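Local structure of maleylacetate reductase (Agrobacterium tumefaciens, 3HL0) at residues Ser124-Gln132 with Met141-Val151; Leu263-Glu271 with Gly287-Asp295. The protein catalyses the NAD-linked reduction of maleylacetate to 3-oxoadipate, very probably in the breakdown of gamma-resorcylate, and belongs to the iron-containing alcohol dehydrogenase family. All blocks are in the same frame, centred on the assembly; numbering follows the deposited sequence. Where two conformers were deposited one is given.

Contact 1: residues Ser124-Gln132 with Met141-Val151; sequences SEVTPILGQ and MRGPEILPEVV. With CA (calcium ion), chain C; NAD (nicotinamide-adenine-dinucleotide), chain D.
L130 and M141, a selenomethionine, form an antiparallel hydrogen-bonded pair: L130 N donates to M141 O at 2.9 Å, almost straight at 173°, and M141 N returns a bond to L130 O. I129 and R142, one step on, are a non-hydrogen-bonded pair, with I129 CA directing a C-H at M141 O. Where the strands end, G143 N still reaches P128 O (3.1 Å), after which 144-148 folds back along 125-128.

The same P128 carbonyl oxygen is wrapped by carbon, with R142 CA beside it and CB, CG2 and CD1 of I146 gathered round it; I146 CD1 continues to L130 CB (3.9 Å). R142 runs alongside P128 and I129, bent at chi2 and chi3, and lays one guanidinium face over I129 CG1, offset toward the rim of the group. L147 sends CD1 onto the backbone carbonyl carbons of V126 and T127. P148 brings CG to within 3.3 Å of E125 O, and a water lies between E125 O and P148 O, within hydrogen-bonding distance of both. V151 crosses E125 at about a right angle, its CG1 against E125 CG, while the E125 carboxylate turns off to Y153.

T127 OG1 sits between its own backbone N and carbonyl carbon (chi1 86°), where it accepts from I129 N in an ST turn and donates to NAD O7N at 2.6 Å. I129 O takes the amide N7N (2.9 Å), so both ends of the carboxamide are gripped and its rotation is fixed. Away from NAD, E149 OE2 and five waters coordinate calcium. The whole is a beta hairpin whose approach, 124-129, forms the nicotinamide-carboxamide end of the NAD pocket, while 141-151 packs behind it and, through E149, carries the calcium.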
loop_
_atom_site.group_PDB
_atom_site.type_symbol
_atom_site.label_atom_id
_atom_site.label_comp_id
_atom_site.label_asym_id
_atom_site.label_seq_id
_atom_site.Cartn_x
_atom_site.Cartn_y
_atom_site.Cartn_z
ATOM N N SER A 124 11.219 0.416 13.441
ATOM C CA SER A 124 12.484 0.933 12.811
ATOM C C SER A 124 13.087 2.085 13.597
ATOM O O SER A 124 14.324 2.306 13.560
ATOM C CB SER A 124 12.144 1.449 11.421
ATOM O OG SER A 124 13.327 1.816 10.704
ATOM N N GLU A 125 12.228 2.844 14.279
ATOM C CA GLU A 125 12.651 4.035 15.046
ATOM C C GLU A 125 13.746 3.779 16.103
ATOM O O GLU A 125 14.432 4.741 16.530
ATOM C CB GLU A 125 11.460 4.731 15.678
ATOM C CG GLU A 125 10.747 3.838 16.696
ATOM C CD GLU A 125 9.631 2.950 16.108
ATOM O OE1 GLU A 125 9.538 2.744 14.876
ATOM O OE2 GLU A 125 8.835 2.442 16.927
ATOM N N VAL A 126 13.883 2.517 16.542
ATOM C CA VAL A 126 14.925 2.168 17.527
ATOM C C VAL A 126 15.880 1.093 17.020
ATOM O O VAL A 126 16.478 0.324 17.800
ATOM C CB VAL A 126 14.336 1.753 18.916
ATOM C CG1 VAL A 126 13.773 2.994 19.667
ATOM C CG2 VAL A 126 13.274 0.670 18.723
ATOM N N THR A 127 16.081 1.076 15.703
ATOM C CA THR A 127 17.101 0.198 15.152
ATOM C C THR A 127 18.119 0.978 14.324
ATOM O O THR A 127 17.811 2.056 13.781
ATOM C CB THR A 127 16.536 -0.928 14.216
ATOM O OG1 THR A 127 16.398 -0.405 12.884
ATOM C CG2 THR A 127 15.254 -1.517 14.733
ATOM N N PRO A 128 19.342 0.445 14.198
ATOM C CA PRO A 128 20.350 1.117 13.385
ATOM C C PRO A 128 20.367 0.576 11.935
ATOM O O PRO A 128 21.360 0.765 11.222
ATOM C CB PRO A 128 21.655 0.778 14.114
ATOM C CG PRO A 128 21.414 -0.645 14.567
ATOM C CD PRO A 128 19.931 -0.653 14.994
ATOM N N ILE A 129 19.266 -0.067 11.514
ATOM C CA ILE A 129 19.227 -0.758 10.217
ATOM C C ILE A 129 18.531 0.099 9.158
ATOM O O ILE A 129 17.502 0.730 9.450
ATOM C CB ILE A 129 18.456 -2.090 10.380
ATOM C CG1 ILE A 129 19.059 -2.930 11.523
ATOM C CG2 ILE A 129 18.456 -2.881 9.100
ATOM C CD1 ILE A 129 18.068 -4.049 12.034
ATOM N N LEU A 130 19.087 0.140 7.938
ATOM C CA LEU A 130 18.447 0.878 6.848
ATOM C C LEU A 130 18.420 0.021 5.567
ATOM O O LEU A 130 19.462 -0.463 5.148
ATOM C CB LEU A 130 19.210 2.196 6.583
ATOM C CG LEU A 130 18.806 2.936 5.305
ATOM C CD1 LEU A 130 17.341 3.425 5.332
ATOM C CD2 LEU A 130 19.791 4.104 5.048
ATOM N N GLY A 131 17.228 -0.175 5.002
ATOM C CA GLY A 131 17.037 -0.820 3.690
ATOM C C GLY A 131 16.748 0.245 2.639
ATOM O O GLY A 131 16.025 1.210 2.905
ATOM N N GLN A 132 17.360 0.093 1.453
ATOM C CA GLN A 132 17.152 1.039 0.366
ATOM C C GLN A 132 16.981 0.264 -0.935
ATOM O O GLN A 132 17.307 -0.914 -0.997
ATOM C CB GLN A 132 18.331 2.016 0.249
ATOM C CG GLN A 132 18.630 2.766 1.551
ATOM C CD GLN A 132 19.813 3.678 1.432
ATOM O OE1 GLN A 132 19.701 4.830 0.989
ATOM N NE2 GLN A 132 20.974 3.181 1.830
HETATM N N MSE A 141 21.910 -2.220 5.272
HETATM C CA MSE A 141 23.126 -1.869 5.995
HETATM C C MSE A 141 22.726 -1.457 7.395
HETATM O O MSE A 141 21.542 -1.292 7.678
HETATM C CB MSE A 141 23.851 -0.708 5.308
HETATM C CG MSE A 141 23.014 0.561 5.195
HETATM SE SE MSE A 141 24.076 2.008 4.443
HETATM C CE MSE A 141 25.131 2.349 6.041
ATOM N N ARG A 142 23.718 -1.279 8.262
ATOM C CA ARG A 142 23.469 -0.822 9.602
ATOM C C ARG A 142 24.675 -0.082 10.145
ATOM O O ARG A 142 25.811 -0.280 9.676
ATOM C CB ARG A 142 23.081 -1.988 10.505
ATOM C CG ARG A 142 24.206 -2.951 10.760
ATOM C CD ARG A 142 24.032 -3.531 12.134
ATOM N NE ARG A 142 22.897 -4.421 12.160
ATOM C CZ ARG A 142 22.144 -4.665 13.234
ATOM N NH1 ARG A 142 22.380 -4.077 14.405
ATOM N NH2 ARG A 142 21.131 -5.495 13.117
ATOM N N GLY A 143 24.429 0.789 11.114
ATOM C CA GLY A 143 25.513 1.486 11.790
ATOM C C GLY A 143 24.986 2.546 12.725
ATOM O O GLY A 143 23.818 2.937 12.617
ATOM N N PRO A 144 25.846 3.050 13.630
ATOM C CA PRO A 144 25.437 4.030 14.638
ATOM C C PRO A 144 24.917 5.349 14.052
ATOM O O PRO A 144 24.067 6.014 14.672
ATOM C CB PRO A 144 26.709 4.229 15.497
ATOM C CG PRO A 144 27.832 3.578 14.728
ATOM C CD PRO A 144 27.205 2.534 13.856
ATOM N N GLU A 145 25.382 5.699 12.856
ATOM C CA GLU A 145 24.917 6.915 12.168
ATOM C C GLU A 145 23.452 6.807 11.664
ATOM O O GLU A 145 22.856 7.800 11.209
ATOM C CB GLU A 145 25.878 7.308 11.030
ATOM C CG GLU A 145 25.868 6.402 9.770
ATOM C CD GLU A 145 26.611 5.046 9.914
ATOM O OE1 GLU A 145 27.217 4.753 10.978
ATOM O OE2 GLU A 145 26.570 4.259 8.926
ATOM N N ILE A 146 22.873 5.612 11.729
ATOM C CA ILE A 146 21.464 5.425 11.280
ATOM C C ILE A 146 20.489 5.504 12.454
ATOM O O ILE A 146 19.312 5.890 12.276
ATOM C CB ILE A 146 21.343 4.063 10.549
ATOM C CG1 ILE A 146 22.216 4.107 9.288
ATOM C CG2 ILE A 146 19.866 3.687 10.239
ATOM C CD1 ILE A 146 22.455 2.776 8.672
ATOM N N LEU A 147 20.935 5.082 13.644
ATOM C CA LEU A 147 20.058 5.035 14.837
ATOM C C LEU A 147 19.468 6.412 15.172
ATOM O O LEU A 147 20.240 7.371 15.410
ATOM C CB LEU A 147 20.798 4.485 16.061
ATOM C CG LEU A 147 19.939 4.250 17.295
ATOM C CD1 LEU A 147 18.849 3.173 17.081
ATOM C CD2 LEU A 147 20.893 3.872 18.421
ATOM N N PRO A 148 18.116 6.537 15.172
ATOM C CA PRO A 148 17.560 7.874 15.493
ATOM C C PRO A 148 17.861 8.374 16.922
ATOM O O PRO A 148 17.852 7.599 17.887
ATOM C CB PRO A 148 16.037 7.705 15.279
ATOM C CG PRO A 148 15.966 6.588 14.253
ATOM C CD PRO A 148 17.079 5.626 14.636
ATOM N N GLU A 149 18.113 9.670 17.023
ATOM C CA GLU A 149 18.418 10.304 18.299
ATOM C C GLU A 149 17.257 10.327 19.271
ATOM O O GLU A 149 17.460 10.160 20.475
ATOM C CB GLU A 149 18.860 11.743 18.076
ATOM C CG GLU A 149 20.300 11.892 17.630
ATOM C CD GLU A 149 20.568 11.453 16.193
ATOM O OE1 GLU A 149 19.636 11.336 15.360
ATOM O OE2 GLU A 149 21.750 11.183 15.877
ATOM N N VAL A 150 16.048 10.629 18.781
ATOM C CA VAL A 150 14.926 10.852 19.673
ATOM C C VAL A 150 13.691 10.166 19.080
ATOM O O VAL A 150 13.496 10.222 17.870
ATOM C CB VAL A 150 14.633 12.377 19.848
ATOM C CG1 VAL A 150 13.401 12.594 20.686
ATOM C CG2 VAL A 150 15.845 13.123 20.432
ATOM N N VAL A 151 12.888 9.511 19.906
ATOM C CA VAL A 151 11.634 8.947 19.408
ATOM C C VAL A 151 10.520 9.481 20.288
ATOM O O VAL A 151 10.667 9.502 21.518
ATOM C CB VAL A 151 11.654 7.414 19.547
ATOM C CG1 VAL A 151 10.349 6.817 19.037
ATOM C CG2 VAL A 151 12.836 6.822 18.810
HETATM CA CA CA C . 23.049 10.523 13.965
HETATM P PA NAD D . 4.695 1.858 5.850
HETATM O O1A NAD D . 5.575 2.824 6.563
HETATM O O2A NAD D . 5.115 1.390 4.509
HETATM O O5B NAD D . 3.198 2.406 5.908
HETATM C C5B NAD D . 2.215 1.807 5.057
HETATM C C4B NAD D . 1.149 2.858 4.783
HETATM O O4B NAD D . 0.439 3.121 5.993
HETATM C C3B NAD D . 1.758 4.185 4.293
HETATM O O3B NAD D . 1.013 4.743 3.195
HETATM C C2B NAD D . 1.648 5.051 5.528
HETATM O O2B NAD D . 1.548 6.430 5.235
HETATM C C1B NAD D . 0.373 4.524 6.204
HETATM N N9A NAD D . 0.329 4.793 7.661
HETATM C C8A NAD D . 1.309 4.508 8.592
HETATM N N7A NAD D . 0.878 4.900 9.813
HETATM C C5A NAD D . -0.368 5.454 9.690
HETATM C C6A NAD D . -1.248 6.016 10.615
HETATM N N6A NAD D . -1.133 5.869 11.960
HETATM N N1A NAD D . -2.453 6.503 10.106
HETATM C C2A NAD D . -2.760 6.403 8.767
HETATM N N3A NAD D . -1.903 5.841 7.856
HETATM C C4A NAD D . -0.711 5.373 8.331
HETATM O O3 NAD D . 4.548 0.468 6.697
HETATM P PN NAD D . 5.495 -0.181 7.843
HETATM O O1N NAD D . 5.071 -1.611 7.906
HETATM O O2N NAD D . 5.358 0.687 9.011
HETATM O O5D NAD D . 6.988 -0.120 7.270
HETATM C C5D NAD D . 7.463 -1.041 6.292
HETATM C C4D NAD D . 8.836 -0.543 5.841
HETATM O O4D NAD D . 9.651 -0.386 6.994
HETATM C C3D NAD D . 9.514 -1.596 4.973
HETATM O O3D NAD D . 10.332 -0.908 4.014
HETATM C C2D NAD D . 10.365 -2.351 5.967
HETATM O O2D NAD D . 11.475 -3.042 5.394
HETATM C C1D NAD D . 10.792 -1.229 6.896
HETATM N N1N NAD D . 11.182 -1.684 8.224
HETATM C C2N NAD D . 12.459 -1.410 8.611
HETATM C C3N NAD D . 12.880 -1.819 9.859
HETATM C C7N NAD D . 14.264 -1.436 10.185
HETATM O O7N NAD D . 14.643 -1.758 11.432
HETATM N N7N NAD D . 15.069 -0.822 9.283
HETATM C C4N NAD D . 12.008 -2.485 10.791
HETATM C C5N NAD D . 10.706 -2.760 10.369
HETATM C C6N NAD D . 10.309 -2.359 9.080
HETATM O O HOH W 1 16.276 5.472 18.582
HETATM O O HOH W 2 22.717 8.423 14.685
HETATM O O HOH W 3 23.595 10.367 11.765
HETATM O O HOH W 4 20.759 10.850 12.932
HETATM O O HOH W 5 25.426 10.595 13.835
HETATM O O HOH W 6 23.192 12.955 13.723
#

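Contact 2: residues Leu263-Glu271 with Gly287-Asp295; sequences LPHTIAYVE and GRAGAGLFD
E271 lays its carboxylate against the first turn of helix 289-295, receiving A289 N on OE2 at 2.8 Å and G290 N on OE1 at 3.0 Å. Both donors arrive on the syn sides of the oxygens, tilted out of the carboxylate plane. The reach comes from an extended chain, with CG anti to the backbone N (chi1 -170°) and CD anti to CA. A negative group bonded to two amides at a helix start should be favoured by the helix dipole, probably stabilising its ionised form. R288, at the N-cap position, adds a long salt bridge, its NH2 4.0 Å from E271 OE2; the carboxylate approaches the guanidinium edge, the two planes standing 80° apart. A water donates to E271 OE1 and accepts from A291 N, extending the grip one residue along the helix.

The two helices run antiparallel, their segment axes at 167° and only 7.6 Å apart at closest approach. The close approach is at G290, whose CA lies 3.4 Å from P264 O and beside the A268 methyl, so backbone meets backbone with no side chain between. Farther along, P264 CG lies against F294 N and CA, with P264 CB meeting F294 CB. I267 divides its branches: CG2 touches the A289 methyl, while CG1 meets L293 CD1 (3.9 Å), the two side chains crossing at about a right angle. The same L293 methyl also reaches L263 CG, closing an apolar seam.

This seam continues into helix 163-180, where M174 meets L293 and A178 meets I267. Helices 239-251 and 336-348 cover other flanks of 263-271, and the C-terminal residues R351 and P352 lie on F294, placing the pair within the helical C-terminal domain.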
loop_
_atom_site.group_PDB
_atom_site.type_symbol
_atom_site.label_atom_id
_atom_site.label_comp_id
_atom_site.label_asym_id
_atom_site.label_seq_id
_atom_site.Cartn_x
_atom_site.Cartn_y
_atom_site.Cartn_z
ATOM N N LEU A 263 5.203 -15.907 10.029
ATOM C CA LEU A 263 5.666 -16.013 11.456
ATOM C C LEU A 263 5.303 -17.367 12.140
ATOM O O LEU A 263 6.161 -17.975 12.781
ATOM C CB LEU A 263 5.214 -14.811 12.283
ATOM C CG LEU A 263 5.851 -14.797 13.688
ATOM C CD1 LEU A 263 7.378 -14.719 13.688
ATOM C CD2 LEU A 263 5.183 -13.660 14.443
ATOM N N PRO A 264 4.081 -17.891 11.961
ATOM C CA PRO A 264 3.787 -19.161 12.667
ATOM C C PRO A 264 4.679 -20.321 12.173
ATOM O O PRO A 264 5.000 -21.200 12.952
ATOM C CB PRO A 264 2.319 -19.437 12.315
ATOM C CG PRO A 264 1.737 -18.047 12.052
ATOM C CD PRO A 264 2.869 -17.298 11.347
ATOM N N HIS A 265 5.042 -20.294 10.897
ATOM C CA HIS A 265 5.814 -21.362 10.252
ATOM C C HIS A 265 7.274 -21.258 10.546
ATOM O O HIS A 265 7.909 -22.286 10.730
ATOM C CB HIS A 265 5.558 -21.282 8.749
ATOM C CG HIS A 265 4.107 -21.389 8.437
ATOM N ND1 HIS A 265 3.425 -22.584 8.515
ATOM C CD2 HIS A 265 3.193 -20.437 8.137
ATOM C CE1 HIS A 265 2.147 -22.356 8.256
ATOM N NE2 HIS A 265 1.980 -21.067 8.019
ATOM N N THR A 266 7.809 -20.032 10.576
ATOM C CA THR A 266 9.236 -19.860 10.852
ATOM C C THR A 266 9.470 -20.157 12.333
ATOM O O THR A 266 10.480 -20.814 12.680
ATOM C CB THR A 266 9.725 -18.445 10.473
ATOM O OG1 THR A 266 8.902 -17.479 11.147
ATOM C CG2 THR A 266 9.621 -18.268 8.942
ATOM N N ILE A 267 8.556 -19.715 13.189
ATOM C CA ILE A 267 8.704 -20.060 14.622
ATOM C C ILE A 267 8.539 -21.553 14.842
ATOM O O ILE A 267 9.370 -22.140 15.544
ATOM C CB ILE A 267 7.735 -19.235 15.467
ATOM C CG1 ILE A 267 8.118 -17.759 15.373
ATOM C CG2 ILE A 267 7.761 -19.698 16.929
ATOM C CD1 ILE A 267 9.561 -17.416 15.786
ATOM N N ALA A 268 7.547 -22.197 14.202
ATOM C CA ALA A 268 7.442 -23.661 14.301
ATOM C C ALA A 268 8.701 -24.390 13.848
ATOM O O ALA A 268 9.057 -25.439 14.458
ATOM C CB ALA A 268 6.215 -24.190 13.509
ATOM N N TYR A 269 9.367 -23.900 12.807
ATOM C CA TYR A 269 10.608 -24.529 12.308
ATOM C C TYR A 269 11.652 -24.493 13.433
ATOM O O TYR A 269 12.246 -25.532 13.754
ATOM C CB TYR A 269 11.142 -23.756 11.124
ATOM C CG TYR A 269 12.370 -24.308 10.438
ATOM C CD1 TYR A 269 12.230 -25.075 9.263
ATOM C CD2 TYR A 269 13.658 -23.978 10.874
ATOM C CE1 TYR A 269 13.370 -25.538 8.551
ATOM C CE2 TYR A 269 14.814 -24.448 10.185
ATOM C CZ TYR A 269 14.644 -25.233 9.020
ATOM O OH TYR A 269 15.733 -25.725 8.325
ATOM N N VAL A 270 11.832 -23.323 14.070
ATOM C CA VAL A 270 12.873 -23.186 15.108
ATOM C C VAL A 270 12.480 -23.892 16.400
ATOM O O VAL A 270 13.349 -24.408 17.107
ATOM C CB VAL A 270 13.227 -21.689 15.357
ATOM C CG1 VAL A 270 14.313 -21.529 16.456
ATOM C CG2 VAL A 270 13.698 -21.119 14.002
ATOM N N GLU A 271 11.188 -23.938 16.694
ATOM C CA GLU A 271 10.697 -24.508 17.957
ATOM C C GLU A 271 11.097 -25.973 18.103
ATOM O O GLU A 271 11.316 -26.411 19.249
ATOM C CB GLU A 271 9.185 -24.329 18.039
ATOM C CG GLU A 271 8.554 -24.649 19.344
ATOM C CD GLU A 271 7.034 -24.398 19.334
ATOM O OE1 GLU A 271 6.422 -24.131 18.229
ATOM O OE2 GLU A 271 6.445 -24.455 20.443
ATOM N N GLY A 287 -0.320 -22.540 24.020
ATOM C CA GLY A 287 -0.159 -23.778 23.282
ATOM C C GLY A 287 1.245 -23.976 22.811
ATOM O O GLY A 287 2.191 -23.854 23.608
ATOM N N ARG A 288 1.399 -24.368 21.555
ATOM C CA ARG A 288 2.710 -24.476 20.929
ATOM C C ARG A 288 3.009 -23.058 20.428
ATOM O O ARG A 288 2.087 -22.310 20.134
ATOM C CB ARG A 288 2.694 -25.416 19.716
ATOM C CG ARG A 288 2.225 -26.869 19.998
ATOM C CD ARG A 288 2.945 -27.866 19.046
ATOM N NE ARG A 288 4.387 -27.629 19.155
ATOM C CZ ARG A 288 5.339 -28.518 18.888
ATOM N NH1 ARG A 288 5.024 -29.758 18.485
ATOM N NH2 ARG A 288 6.611 -28.180 19.063
ATOM N N ALA A 289 4.273 -22.695 20.347
ATOM C CA ALA A 289 4.610 -21.335 19.925
ATOM C C ALA A 289 4.150 -21.098 18.475
ATOM O O ALA A 289 3.501 -20.092 18.209
ATOM C CB ALA A 289 6.084 -21.077 20.076
ATOM N N GLY A 290 4.465 -22.022 17.556
ATOM C CA GLY A 290 4.102 -21.807 16.125
ATOM C C GLY A 290 2.590 -21.911 15.881
ATOM O O GLY A 290 1.950 -20.989 15.361
ATOM N N ALA A 291 1.992 -23.038 16.246
ATOM C CA ALA A 291 0.542 -23.199 16.100
ATOM C C ALA A 291 -0.269 -22.164 16.866
ATOM O O ALA A 291 -1.290 -21.665 16.410
ATOM C CB ALA A 291 0.105 -24.646 16.497
ATOM N N GLY A 292 0.180 -21.845 18.072
ATOM C CA GLY A 292 -0.504 -20.824 18.838
ATOM C C GLY A 292 -0.459 -19.461 18.191
ATOM O O GLY A 292 -1.426 -18.710 18.250
ATOM N N LEU A 293 0.662 -19.123 17.557
ATOM C CA LEU A 293 0.715 -17.885 16.765
ATOM C C LEU A 293 -0.273 -17.903 15.621
ATOM O O LEU A 293 -0.876 -16.894 15.312
ATOM C CB LEU A 293 2.156 -17.601 16.238
ATOM C CG LEU A 293 3.109 -17.026 17.270
ATOM C CD1 LEU A 293 4.537 -17.139 16.710
ATOM C CD2 LEU A 293 2.714 -15.524 17.634
ATOM N N PHE A 294 -0.360 -19.045 14.928
ATOM C CA PHE A 294 -1.346 -19.184 13.854
ATOM C C PHE A 294 -2.773 -18.942 14.356
ATOM O O PHE A 294 -3.547 -18.198 13.739
ATOM C CB PHE A 294 -1.200 -20.607 13.250
ATOM C CG PHE A 294 -2.148 -20.897 12.118
ATOM C CD1 PHE A 294 -1.711 -20.761 10.802
ATOM C CD2 PHE A 294 -3.441 -21.358 12.371
ATOM C CE1 PHE A 294 -2.540 -21.071 9.743
ATOM C CE2 PHE A 294 -4.301 -21.657 11.299
ATOM C CZ PHE A 294 -3.826 -21.513 9.989
ATOM N N ASP A 295 -3.105 -19.536 15.506
ATOM C CA ASP A 295 -4.441 -19.335 16.077
ATOM C C ASP A 295 -4.650 -17.875 16.472
ATOM O O ASP A 295 -5.733 -17.310 16.259
ATOM C CB ASP A 295 -4.660 -20.237 17.296
ATOM C CG ASP A 295 -4.659 -21.728 16.949
ATOM O OD1 ASP A 295 -4.800 -22.076 15.761
ATOM O OD2 ASP A 295 -4.530 -22.554 17.888
HETATM O O HOH W 7 3.957 -25.095 16.585
#

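Overall arrangement
The two contacts divide the chain between its two parts: contact 1 belongs to the nucleotide-binding half with the parallel sheet, contact 2 to the helical half. They close in series along the chain, lie on opposite sides of its centre, and do not touch, their centres being 29 Å apart and their nearest atoms about 15 Å. NAD relates to them very differently. Contact 1 bonds the cofactor directly, whereas in contact 2 the side chain of L263 is still about 13 Å from the cofactor. Together they illustrate how one enzyme pairs a site-forming hairpin with a helix pair remote from ligands, each joined by backbone amides meeting oxygen acceptors.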